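Local coordinates for large adhesion protein (Lap) involved in biofilm formation (PDB 6XI3), which serves in a large biofilm adhesin as part of the extender region, its calcium-binding tandem Ig-like repeats probably carrying the adhesive end toward its target, at residues I158-S163 with T183-S188; L255-S260 with V282-L287; V265-T270 with Y277-V282; V335-T340 with V352-S357; A342-N347 with N401-S406. All blocks are in the same frame, centred on the assembly; numbering follows the deposited sequence.

How the contacts relate
All five contacts belong to a rod of tandem beta-sandwich repeats. Contacts 1 and 4 are buried, and each joins the three-stranded sheet of one repeat to its four-stranded sheet through apolar tips. Contact 2 is also buried, but a turn closes over the strand end and adds a carboxylate to the packing. Contact 3 is only partly buried. It brings together two edge strands, one from each sheet of the repeat that also holds contact 2, shares Val282 with contact 2 and includes a water. Contact 5 is partly buried too, beside a calcium site, about 15 Å from contact 4 between centres. The segments of contacts 4 and 5 adjoin in sequence.

Contact 1 of 5, residues I158-S163 with T183-S188; sequences ITMTDS and TGVDIS
Met160 sends its terminal methyl over Val185 and Ile187. This is packing across a beta-sandwich of the Ig-like type. Strand 155-161 lies inside the four-stranded sheet, and strand 180-186 is an edge strand of the three-stranded one. Met160 carries the contact with its last two atoms. CE lies 3.4 Å from Val185 CG1, which is tight for two carbons. It also meets Ile187 CG2 at 3.9 Å, and Met160 SD lies 4.0 Å from that same methyl. The chain of Met160 runs straight out from CB and then bends at chi3 (-79°), which brings CE against both branched residues. The side chains of Met160 and Val185 cross obliquely, while those of Met160 and Ile187 meet at about a right angle. Val141 of strand 140-148 touches both Met160 and Val185, and Val168 and Val197 pack on Met160 from its own sheet. The methyl is therefore set in an apolar interior. At the end of the strand Asp186, whose CB points away from strand 155-161, begins an Asx turn. Ile187, inside the turn, points toward strand 155-161. Asp186 OD1 accepts twice from Ser188. The backbone N donates at 2.9 Å on the anti side, 34° out of the carboxylate plane, and Ser188 OG donates to the syn lone pair at 2.6 Å.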
# COMPACT_ATOMS: atom_id res chain seq x y z
N ILE A 158 -10.44 16.37 13.48
CA ILE A 158 -9.60 15.92 12.33
C ILE A 158 -9.35 14.43 12.41
O ILE A 158 -8.96 13.90 13.51
CB ILE A 158 -8.29 16.72 12.22
CG1 ILE A 158 -8.60 18.19 11.92
CG2 ILE A 158 -7.40 16.11 11.14
CD1 ILE A 158 -7.52 19.14 12.30
N THR A 159 -9.53 13.79 11.26
CA THR A 159 -9.34 12.35 11.04
C THR A 159 -8.37 12.20 9.88
O THR A 159 -8.60 12.83 8.82
CB THR A 159 -10.69 11.68 10.75
OG1 THR A 159 -11.60 11.90 11.83
CG2 THR A 159 -10.60 10.19 10.59
N MET A 160 -7.36 11.35 10.04
CA MET A 160 -6.46 10.92 8.95
C MET A 160 -6.55 9.41 8.81
O MET A 160 -6.40 8.71 9.80
CB MET A 160 -5.04 11.39 9.25
CG MET A 160 -5.01 12.90 9.19
SD MET A 160 -3.40 13.59 9.49
CE MET A 160 -3.38 13.45 11.27
N THR A 161 -6.92 8.95 7.61
CA THR A 161 -7.23 7.53 7.32
C THR A 161 -6.26 7.07 6.23
O THR A 161 -6.11 7.84 5.24
CB THR A 161 -8.69 7.35 6.90
OG1 THR A 161 -9.51 7.86 7.95
CG2 THR A 161 -9.05 5.90 6.64
N ASP A 162 -5.60 5.93 6.43
CA ASP A 162 -4.57 5.38 5.50
C ASP A 162 -5.20 4.33 4.57
O ASP A 162 -6.44 4.08 4.66
CB ASP A 162 -3.33 4.94 6.28
CG ASP A 162 -3.50 3.69 7.11
OD1 ASP A 162 -4.57 3.05 6.99
OD2 ASP A 162 -2.56 3.38 7.90
N SER A 163 -4.36 3.72 3.72
CA SER A 163 -4.80 2.74 2.69
C SER A 163 -5.30 1.44 3.35
O SER A 163 -5.92 0.66 2.64
CB SER A 163 -3.70 2.41 1.70
OG SER A 163 -2.53 2.01 2.38
N THR A 183 0.77 21.51 13.31
CA THR A 183 2.17 21.34 12.86
C THR A 183 2.68 20.03 13.45
O THR A 183 2.37 19.77 14.62
CB THR A 183 3.03 22.54 13.27
OG1 THR A 183 2.25 23.62 12.76
CG2 THR A 183 4.40 22.55 12.65
N GLY A 184 3.37 19.26 12.63
CA GLY A 184 4.05 18.02 13.05
C GLY A 184 3.11 17.01 13.69
O GLY A 184 3.53 16.40 14.65
N VAL A 185 1.90 16.81 13.19
CA VAL A 185 1.01 15.72 13.70
C VAL A 185 1.68 14.38 13.36
O VAL A 185 1.99 14.17 12.16
CB VAL A 185 -0.41 15.77 13.13
CG1 VAL A 185 -1.24 14.62 13.68
CG2 VAL A 185 -1.10 17.09 13.39
N ASP A 186 1.84 13.49 14.35
CA ASP A 186 2.51 12.17 14.22
C ASP A 186 1.62 11.20 13.43
O ASP A 186 0.51 10.87 13.92
CB ASP A 186 2.86 11.59 15.60
CG ASP A 186 3.61 10.25 15.58
OD1 ASP A 186 3.98 9.77 14.47
OD2 ASP A 186 3.80 9.69 16.68
N ILE A 187 2.07 10.75 12.26
CA ILE A 187 1.31 9.74 11.47
C ILE A 187 2.16 8.48 11.26
O ILE A 187 1.88 7.71 10.30
CB ILE A 187 0.83 10.33 10.13
CG1 ILE A 187 1.98 10.92 9.32
CG2 ILE A 187 -0.26 11.34 10.38
CD1 ILE A 187 1.63 11.15 7.87
N SER A 188 3.16 8.27 12.12
CA SER A 188 4.00 7.04 12.16
C SER A 188 3.11 5.80 12.35
O SER A 188 3.50 4.76 11.85
CB SER A 188 5.10 7.13 13.19
OG SER A 188 4.58 7.21 14.50

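Contact 2 of 5, residues L255-S260 with V282-L287; sequences LTVTDS and VDISSL
Leu287 holds CG anti to its carbonyl carbon (chi1 -58°). This setting brings Leu287 CD1 to 3.7 Å from Val257 CG1, with the two side chains at about a right angle. Asp259 has its CG between the backbone N and the carbonyl carbon (chi1 77°). That turns the carboxylate toward the backbone of Leu287, where OD2 lies 3.3 Å from Leu287 CA. The second methyl of Leu287, CD2, lies 3.7 Å from Asp259 OD2. Leu287 thus meets a valine with one branch and a carboxylate with the other. The carboxylate is buried, but its oxygens are served from outside the two segments. OD1 accepts from the backbone N of Ala261 and of Asn263, and OD2 accepts from the backbone N of Val288. Ile284 CG2 makes a looser contact with Val257 CG1 at 4.4 Å. A type I beta turn from Ile284 to Leu287 places both residues facing inward, closed by Leu287 N to Ile284 O at 3.0 Å. Overlapping its start, Asp283 OD1 accepts from Ser285 N and more closely from Ser285 OG, at 2.5 Å. The result is an Asx turn overlapping a type I beta turn, which closes the end of an Ig-like beta-sandwich where the chain passes from the three-stranded sheet to the four-stranded one.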
# COMPACT_ATOMS: atom_id res chain seq x y z
N LEU A 255 5.95 -15.94 -8.21
CA LEU A 255 7.27 -16.58 -8.17
C LEU A 255 7.49 -17.29 -9.49
O LEU A 255 6.51 -17.71 -10.11
CB LEU A 255 7.37 -17.55 -7.00
CG LEU A 255 7.24 -16.91 -5.62
CD1 LEU A 255 5.89 -17.22 -5.03
CD2 LEU A 255 8.32 -17.39 -4.69
N THR A 256 8.75 -17.37 -9.90
CA THR A 256 9.12 -18.20 -11.07
C THR A 256 10.32 -19.01 -10.63
O THR A 256 11.09 -18.48 -9.78
CB THR A 256 9.41 -17.40 -12.35
OG1 THR A 256 10.56 -16.59 -12.05
CG2 THR A 256 8.24 -16.57 -12.81
N VAL A 257 10.35 -20.27 -11.07
CA VAL A 257 11.51 -21.18 -10.88
C VAL A 257 11.99 -21.56 -12.27
O VAL A 257 11.20 -22.14 -13.04
CB VAL A 257 11.16 -22.44 -10.06
CG1 VAL A 257 12.41 -23.22 -9.73
CG2 VAL A 257 10.38 -22.13 -8.81
N THR A 258 13.26 -21.27 -12.55
CA THR A 258 13.86 -21.39 -13.90
C THR A 258 15.01 -22.40 -13.79
O THR A 258 15.84 -22.27 -12.88
CB THR A 258 14.24 -20.01 -14.46
OG1 THR A 258 13.11 -19.13 -14.40
CG2 THR A 258 14.69 -20.09 -15.91
N ASP A 259 15.01 -23.36 -14.69
CA ASP A 259 16.01 -24.45 -14.69
C ASP A 259 17.11 -24.10 -15.69
O ASP A 259 17.05 -23.03 -16.29
CB ASP A 259 15.34 -25.80 -14.92
CG ASP A 259 14.93 -26.14 -16.36
OD1 ASP A 259 15.18 -25.34 -17.29
OD2 ASP A 259 14.30 -27.18 -16.51
N SER A 260 18.09 -24.99 -15.82
CA SER A 260 19.34 -24.82 -16.59
C SER A 260 19.07 -24.90 -18.10
O SER A 260 19.97 -24.55 -18.86
CB SER A 260 20.35 -25.86 -16.16
OG SER A 260 19.86 -27.19 -16.31
N VAL A 282 5.97 -26.82 -3.88
CA VAL A 282 5.89 -26.33 -5.28
C VAL A 282 6.35 -27.46 -6.19
O VAL A 282 7.44 -27.95 -5.95
CB VAL A 282 6.73 -25.07 -5.47
CG1 VAL A 282 6.70 -24.69 -6.93
CG2 VAL A 282 6.26 -23.93 -4.58
N ASP A 283 5.58 -27.79 -7.23
CA ASP A 283 5.84 -28.96 -8.10
C ASP A 283 6.86 -28.54 -9.17
O ASP A 283 6.55 -27.68 -10.01
CB ASP A 283 4.53 -29.53 -8.65
CG ASP A 283 4.66 -30.58 -9.74
OD1 ASP A 283 5.75 -31.17 -9.92
OD2 ASP A 283 3.67 -30.79 -10.40
N ILE A 284 8.06 -29.10 -9.11
CA ILE A 284 9.11 -28.81 -10.12
C ILE A 284 9.50 -30.07 -10.88
O ILE A 284 10.63 -30.09 -11.42
CB ILE A 284 10.31 -28.11 -9.47
CG1 ILE A 284 10.89 -28.92 -8.30
CG2 ILE A 284 9.90 -26.72 -9.05
CD1 ILE A 284 12.27 -28.46 -7.90
N SER A 285 8.58 -31.05 -10.97
CA SER A 285 8.77 -32.30 -11.77
C SER A 285 8.98 -31.96 -13.25
O SER A 285 9.60 -32.77 -13.95
CB SER A 285 7.63 -33.26 -11.60
OG SER A 285 6.39 -32.62 -11.91
N SER A 286 8.54 -30.78 -13.73
CA SER A 286 8.73 -30.38 -15.15
C SER A 286 10.14 -29.83 -15.39
O SER A 286 10.46 -29.58 -16.55
CB SER A 286 7.68 -29.40 -15.61
OG SER A 286 7.88 -28.13 -15.02
N LEU A 287 10.97 -29.66 -14.36
CA LEU A 287 12.29 -29.01 -14.56
C LEU A 287 13.41 -30.06 -14.62
O LEU A 287 13.26 -31.14 -14.08
CB LEU A 287 12.55 -28.02 -13.44
CG LEU A 287 11.49 -26.93 -13.31
CD1 LEU A 287 11.88 -25.96 -12.21
CD2 LEU A 287 11.28 -26.18 -14.63

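Contact 3 of 5, residues V265-T270 with Y277-V282; sequences VTATTT and YSLTGV
Thr269 and Tyr277 cross at about a right angle, and Thr269 CG2 comes obliquely to the ring, 3.8 Å from Tyr277 CD1. They sit at the side of an Ig-like beta-sandwich, where the edge strands 264-270 and 277-283 of its two sheets face each other. The axes of the two short segments approach to 6.6 Å, and their N-to-C directions differ by 137°, roughly antiparallel. Tyr277 starts toward the other strand, and its CB lies 3.6 Å from Thr270 O. Its CG is set between the backbone N and the carbonyl carbon (chi1 69°), and the ring then leads away into the sandwich. There its OH is hydrogen-bonded to Thr225 O. Leu279 takes a different setting, with CG anti to the backbone N (-173°). Its CD2 lies 3.6 Å from Ala267 CB and also rests against Thr268 O. Farther along, Val282 CG1 meets Ala267 CB and Val265 CG1, each at 4.2 Å. Gly281 and Val282 both face Ala238 in a G1 beta bulge, which kinks this edge strand. Both the leucine and the valine meet the single methyl of Ala267. At the other end one water joins the strands. It donates to Thr270 O at 2.7 Å, accepts from Ser278 N at 3.0 Å, and is hydrogen-bonded to Thr269 OG1.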
# COMPACT_ATOMS: atom_id res chain seq x y z
N VAL A 265 8.65 -22.78 -14.09
CA VAL A 265 7.44 -23.11 -13.29
C VAL A 265 7.01 -21.83 -12.58
O VAL A 265 7.91 -21.15 -12.03
CB VAL A 265 7.75 -24.25 -12.31
CG1 VAL A 265 6.80 -24.29 -11.12
CG2 VAL A 265 7.80 -25.60 -13.01
N THR A 266 5.71 -21.51 -12.60
CA THR A 266 5.13 -20.36 -11.87
C THR A 266 4.46 -20.88 -10.60
O THR A 266 3.90 -22.01 -10.63
CB THR A 266 4.15 -19.57 -12.74
OG1 THR A 266 3.00 -20.39 -12.98
CG2 THR A 266 4.77 -19.12 -14.05
N ALA A 267 4.54 -20.08 -9.55
CA ALA A 267 3.90 -20.28 -8.25
C ALA A 267 3.41 -18.93 -7.74
O ALA A 267 3.89 -17.88 -8.19
CB ALA A 267 4.85 -20.91 -7.28
N THR A 268 2.47 -18.96 -6.82
CA THR A 268 1.97 -17.71 -6.21
C THR A 268 1.58 -18.00 -4.75
O THR A 268 1.29 -19.15 -4.43
CB THR A 268 0.87 -17.12 -7.12
OG1 THR A 268 0.44 -15.91 -6.52
CG2 THR A 268 -0.33 -18.03 -7.25
N THR A 269 1.68 -16.99 -3.89
CA THR A 269 1.18 -17.06 -2.50
C THR A 269 0.89 -15.62 -2.07
O THR A 269 0.94 -14.75 -2.93
CB THR A 269 2.12 -17.84 -1.56
OG1 THR A 269 1.36 -18.08 -0.39
CG2 THR A 269 3.42 -17.16 -1.22
N THR A 270 0.53 -15.42 -0.82
CA THR A 270 0.11 -14.09 -0.32
C THR A 270 0.93 -13.72 0.90
O THR A 270 1.43 -14.60 1.59
CB THR A 270 -1.39 -14.07 -0.02
OG1 THR A 270 -1.63 -15.06 0.96
CG2 THR A 270 -2.25 -14.35 -1.23
N TYR A 277 5.99 -14.49 3.71
CA TYR A 277 5.26 -15.41 2.81
C TYR A 277 6.04 -16.73 2.76
O TYR A 277 7.25 -16.78 3.02
CB TYR A 277 5.00 -14.73 1.45
CG TYR A 277 6.24 -14.52 0.62
CD1 TYR A 277 6.72 -15.53 -0.18
CD2 TYR A 277 6.98 -13.35 0.72
CE1 TYR A 277 7.90 -15.39 -0.89
CE2 TYR A 277 8.14 -13.17 -0.01
CZ TYR A 277 8.59 -14.20 -0.83
OH TYR A 277 9.73 -14.08 -1.55
N SER A 278 5.31 -17.81 2.44
CA SER A 278 5.80 -19.20 2.45
C SER A 278 5.01 -20.00 1.41
O SER A 278 3.77 -19.86 1.38
CB SER A 278 5.61 -19.83 3.82
OG SER A 278 6.20 -21.11 3.84
N LEU A 279 5.67 -20.85 0.65
CA LEU A 279 4.95 -21.85 -0.16
C LEU A 279 5.72 -23.16 -0.11
O LEU A 279 6.92 -23.14 -0.46
CB LEU A 279 4.80 -21.29 -1.58
CG LEU A 279 3.92 -22.10 -2.53
CD1 LEU A 279 2.51 -22.37 -1.97
CD2 LEU A 279 3.86 -21.42 -3.89
N THR A 280 5.10 -24.25 0.37
CA THR A 280 5.76 -25.58 0.49
C THR A 280 5.17 -26.51 -0.58
O THR A 280 3.98 -26.40 -0.84
CB THR A 280 5.65 -26.10 1.93
OG1 THR A 280 4.26 -26.32 2.16
CG2 THR A 280 6.18 -25.12 2.94
N GLY A 281 5.99 -27.36 -1.17
CA GLY A 281 5.52 -28.42 -2.09
C GLY A 281 5.28 -27.89 -3.49
O GLY A 281 4.49 -28.44 -4.20
N VAL A 282 5.97 -26.82 -3.88
CA VAL A 282 5.89 -26.33 -5.28
C VAL A 282 6.35 -27.46 -6.19
O VAL A 282 7.44 -27.95 -5.95
CB VAL A 282 6.73 -25.07 -5.47
CG1 VAL A 282 6.70 -24.69 -6.93
CG2 VAL A 282 6.26 -23.93 -4.58
O HOH W 1 2.39 -16.99 2.29

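Contact 4 of 5, residues V335-T340 with V352-S357; sequences VDLSGT and VTITDS. With NA (sodium ion), chain H.
Leu337 reaches from strand 334-342 toward strand 349-356 across the interior of a beta-sandwich. CB starts in the direction of the other strand, and CG is anti to the carbonyl carbon (chi1 -55°). From CG the CD1 branch goes on to Val352. CD1 meets Val352 CG1 tip to tip at 3.4 Å, closer than usual for carbons. The same methyl lies 4.3 Å from Ile354 CD1, a looser contact. One step away, Val335 CG2 and Ile354 CD1 also meet tip to tip, at 3.9 Å. The axes of the two short strand segments stay 10.6 Å apart at closest approach, a spacing that these facing side chains bridge. Leu325 lies against both Val335 and Leu337, and Val391 against both Leu337 and Ile354, so residues of both sheets pack beside these tips. At the end of the second segment, Ser357 OG binds a sodium ion at 2.7 Å. Val385 O and Asp388 O complete the protein ligands of that ion. The ion lies well away from the apolar tips. The contact itself consists of alkyl groups alone, so shape and burial, rather than polar bonding, hold the two sheets face to face here.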
# COMPACT_ATOMS: atom_id res chain seq x y z
N VAL A 335 36.76 -50.85 -34.46
CA VAL A 335 35.91 -51.23 -33.31
C VAL A 335 34.55 -50.56 -33.46
O VAL A 335 34.46 -49.50 -34.09
CB VAL A 335 36.56 -50.94 -31.95
CG1 VAL A 335 37.87 -51.70 -31.80
CG2 VAL A 335 36.78 -49.46 -31.71
N ASP A 336 33.51 -51.23 -32.98
CA ASP A 336 32.18 -50.62 -32.80
C ASP A 336 31.97 -50.52 -31.29
O ASP A 336 32.24 -51.53 -30.61
CB ASP A 336 31.07 -51.43 -33.50
CG ASP A 336 31.25 -51.62 -35.01
OD1 ASP A 336 32.03 -50.90 -35.64
OD2 ASP A 336 30.58 -52.50 -35.53
N LEU A 337 31.55 -49.34 -30.82
CA LEU A 337 31.33 -49.01 -29.40
C LEU A 337 29.89 -48.55 -29.27
O LEU A 337 29.37 -48.02 -30.23
CB LEU A 337 32.25 -47.85 -28.98
CG LEU A 337 33.74 -48.06 -29.23
CD1 LEU A 337 34.49 -46.79 -28.90
CD2 LEU A 337 34.27 -49.21 -28.40
N SER A 338 29.26 -48.74 -28.11
CA SER A 338 27.94 -48.16 -27.80
C SER A 338 27.89 -47.83 -26.32
O SER A 338 28.74 -48.35 -25.57
CB SER A 338 26.83 -49.10 -28.18
OG SER A 338 27.06 -50.36 -27.60
N GLY A 339 26.90 -47.03 -25.90
CA GLY A 339 26.73 -46.75 -24.47
C GLY A 339 25.37 -46.20 -24.16
O GLY A 339 24.58 -45.99 -25.07
N THR A 340 25.14 -45.95 -22.88
CA THR A 340 23.89 -45.37 -22.35
C THR A 340 24.31 -44.27 -21.41
O THR A 340 25.45 -44.31 -20.88
CB THR A 340 23.01 -46.42 -21.63
OG1 THR A 340 23.72 -46.90 -20.49
CG2 THR A 340 22.63 -47.59 -22.51
N VAL A 352 35.63 -40.39 -26.15
CA VAL A 352 36.04 -41.82 -26.09
C VAL A 352 37.54 -41.91 -26.35
O VAL A 352 38.04 -41.21 -27.23
CB VAL A 352 35.24 -42.68 -27.08
CG1 VAL A 352 35.75 -44.10 -27.16
CG2 VAL A 352 33.75 -42.68 -26.75
N THR A 353 38.25 -42.66 -25.51
CA THR A 353 39.68 -43.05 -25.73
C THR A 353 39.75 -44.58 -25.82
O THR A 353 39.02 -45.27 -25.08
CB THR A 353 40.58 -42.54 -24.61
OG1 THR A 353 40.06 -43.18 -23.44
CG2 THR A 353 40.59 -41.03 -24.45
N ILE A 354 40.56 -45.08 -26.75
CA ILE A 354 40.92 -46.52 -26.83
C ILE A 354 42.44 -46.55 -26.66
O ILE A 354 43.10 -45.91 -27.48
CB ILE A 354 40.46 -47.13 -28.16
CG1 ILE A 354 38.97 -46.89 -28.38
CG2 ILE A 354 40.80 -48.60 -28.24
CD1 ILE A 354 38.65 -46.65 -29.83
N THR A 355 42.92 -47.18 -25.59
CA THR A 355 44.35 -47.30 -25.26
C THR A 355 44.78 -48.75 -25.49
O THR A 355 44.10 -49.65 -25.02
CB THR A 355 44.58 -46.79 -23.83
OG1 THR A 355 43.95 -45.50 -23.83
CG2 THR A 355 46.05 -46.73 -23.44
N ASP A 356 45.88 -48.95 -26.20
CA ASP A 356 46.47 -50.30 -26.41
C ASP A 356 47.49 -50.60 -25.29
O ASP A 356 47.66 -49.77 -24.38
CB ASP A 356 47.03 -50.35 -27.83
CG ASP A 356 48.32 -49.59 -28.03
OD1 ASP A 356 48.90 -49.10 -27.01
OD2 ASP A 356 48.76 -49.54 -29.19
N SER A 357 48.15 -51.76 -25.36
CA SER A 357 48.97 -52.33 -24.26
C SER A 357 50.32 -51.60 -24.15
O SER A 357 51.03 -51.86 -23.16
CB SER A 357 49.19 -53.82 -24.42
OG SER A 357 49.62 -54.13 -25.74
NA NA H . 47.42 -53.80 -27.29

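Contact 5 of 5, residues A342-N347 with N401-S406; sequences ADVAPN and NALTDS. With CA (calcium ion), chain B.
Asp343 OD2 binds a calcium ion at 2.2 Å. The ion sits at the junction of two tandem Ig-like beta-sandwich repeats, beside the point where segments 342-347 and 401-406 touch. Asp289, Asp315, Thr317 and Asn399 supply its other protein ligands. A water adds a sixth, 2.4 Å from the calcium ion. The other oxygen of the same carboxylate, Asp343 OD1, forms a salt bridge with Arg398. Metal and arginine thus take one oxygen each, which should fix the rotation of the group and probably keeps it ionised. With CG anti to its backbone N (chi1 -155°), Asp343 extends its carboxylate to the ion. The next residue, Val344, turns inward and makes the apolar contact. Its CG2, anti to the carbonyl carbon, is the branch that meets Leu403 of edge strand 402-411. The two side chains slide past each other in opposite directions, so they lie alongside rather than end on. Leu321 packs on Leu403 as well, and Val368 on Val344. The contact thus ties the loop that carries a calcium ligand to the edge of the four-stranded sheet. Leu403 CD1 makes the touch, 3.6 Å from Val344 CG2 and 4.1 Å from Ala342 O.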
# COMPACT_ATOMS: atom_id res chain seq x y z
N ALA A 342 22.38 -41.56 -18.21
CA ALA A 342 21.27 -41.00 -17.42
C ALA A 342 21.69 -39.58 -17.00
O ALA A 342 22.86 -39.39 -16.65
CB ALA A 342 20.98 -41.91 -16.24
N ASP A 343 20.77 -38.62 -17.14
CA ASP A 343 20.95 -37.19 -16.76
C ASP A 343 22.10 -36.53 -17.55
O ASP A 343 22.78 -35.63 -16.99
CB ASP A 343 21.18 -37.02 -15.26
CG ASP A 343 20.74 -35.61 -14.83
OD1 ASP A 343 19.84 -35.06 -15.51
OD2 ASP A 343 21.32 -35.06 -13.89
N VAL A 344 22.32 -36.95 -18.80
CA VAL A 344 23.18 -36.22 -19.77
C VAL A 344 22.25 -35.65 -20.85
O VAL A 344 21.60 -36.45 -21.51
CB VAL A 344 24.24 -37.14 -20.39
CG1 VAL A 344 25.11 -36.36 -21.36
CG2 VAL A 344 25.10 -37.81 -19.34
N ALA A 345 22.17 -34.33 -20.98
CA ALA A 345 21.30 -33.62 -21.94
C ALA A 345 21.57 -34.22 -23.31
O ALA A 345 22.72 -34.43 -23.69
CB ALA A 345 21.58 -32.12 -21.92
N PRO A 346 20.52 -34.57 -24.07
CA PRO A 346 20.69 -34.96 -25.46
C PRO A 346 21.46 -33.88 -26.24
O PRO A 346 21.35 -32.70 -25.90
CB PRO A 346 19.26 -35.12 -25.95
CG PRO A 346 18.51 -35.52 -24.71
CD PRO A 346 19.10 -34.61 -23.65
N ASN A 347 22.30 -34.33 -27.16
CA ASN A 347 23.20 -33.50 -28.00
C ASN A 347 24.49 -33.10 -27.28
O ASN A 347 25.33 -32.49 -27.98
CB ASN A 347 22.45 -32.31 -28.61
CG ASN A 347 21.32 -32.80 -29.48
OD1 ASN A 347 21.48 -33.78 -30.18
ND2 ASN A 347 20.18 -32.13 -29.43
N ASN A 401 28.90 -33.31 -13.19
CA ASN A 401 29.83 -34.44 -12.93
C ASN A 401 30.42 -34.96 -14.25
O ASN A 401 29.71 -34.94 -15.27
CB ASN A 401 29.14 -35.51 -12.08
CG ASN A 401 28.92 -34.98 -10.67
OD1 ASN A 401 29.88 -34.74 -9.95
ND2 ASN A 401 27.68 -34.65 -10.34
N ALA A 402 31.70 -35.34 -14.23
CA ALA A 402 32.33 -36.19 -15.27
C ALA A 402 31.85 -37.63 -15.08
O ALA A 402 32.23 -38.27 -14.10
CB ALA A 402 33.84 -36.10 -15.21
N LEU A 403 30.95 -38.08 -15.93
CA LEU A 403 30.37 -39.44 -15.84
C LEU A 403 31.17 -40.33 -16.77
O LEU A 403 31.27 -39.94 -17.95
CB LEU A 403 28.92 -39.39 -16.27
CG LEU A 403 28.09 -38.37 -15.50
CD1 LEU A 403 26.75 -38.22 -16.19
CD2 LEU A 403 27.96 -38.80 -14.03
N THR A 404 31.76 -41.41 -16.24
CA THR A 404 32.73 -42.26 -16.98
C THR A 404 32.38 -43.74 -16.82
O THR A 404 31.60 -44.13 -15.91
CB THR A 404 34.19 -42.04 -16.58
OG1 THR A 404 34.34 -42.47 -15.24
CG2 THR A 404 34.63 -40.61 -16.73
N ASP A 405 32.94 -44.52 -17.74
CA ASP A 405 32.88 -45.99 -17.75
C ASP A 405 34.03 -46.46 -18.63
O ASP A 405 34.55 -45.65 -19.41
CB ASP A 405 31.52 -46.52 -18.19
CG ASP A 405 31.39 -48.02 -17.93
OD1 ASP A 405 32.11 -48.51 -17.03
OD2 ASP A 405 30.60 -48.69 -18.63
N SER A 406 34.48 -47.69 -18.42
CA SER A 406 35.51 -48.34 -19.26
C SER A 406 35.00 -49.70 -19.72
O SER A 406 34.00 -50.23 -19.17
CB SER A 406 36.83 -48.42 -18.55
OG SER A 406 36.77 -49.38 -17.51
CA CA B . 21.34 -35.26 -11.68
O HOH W 2 23.52 -36.21 -11.47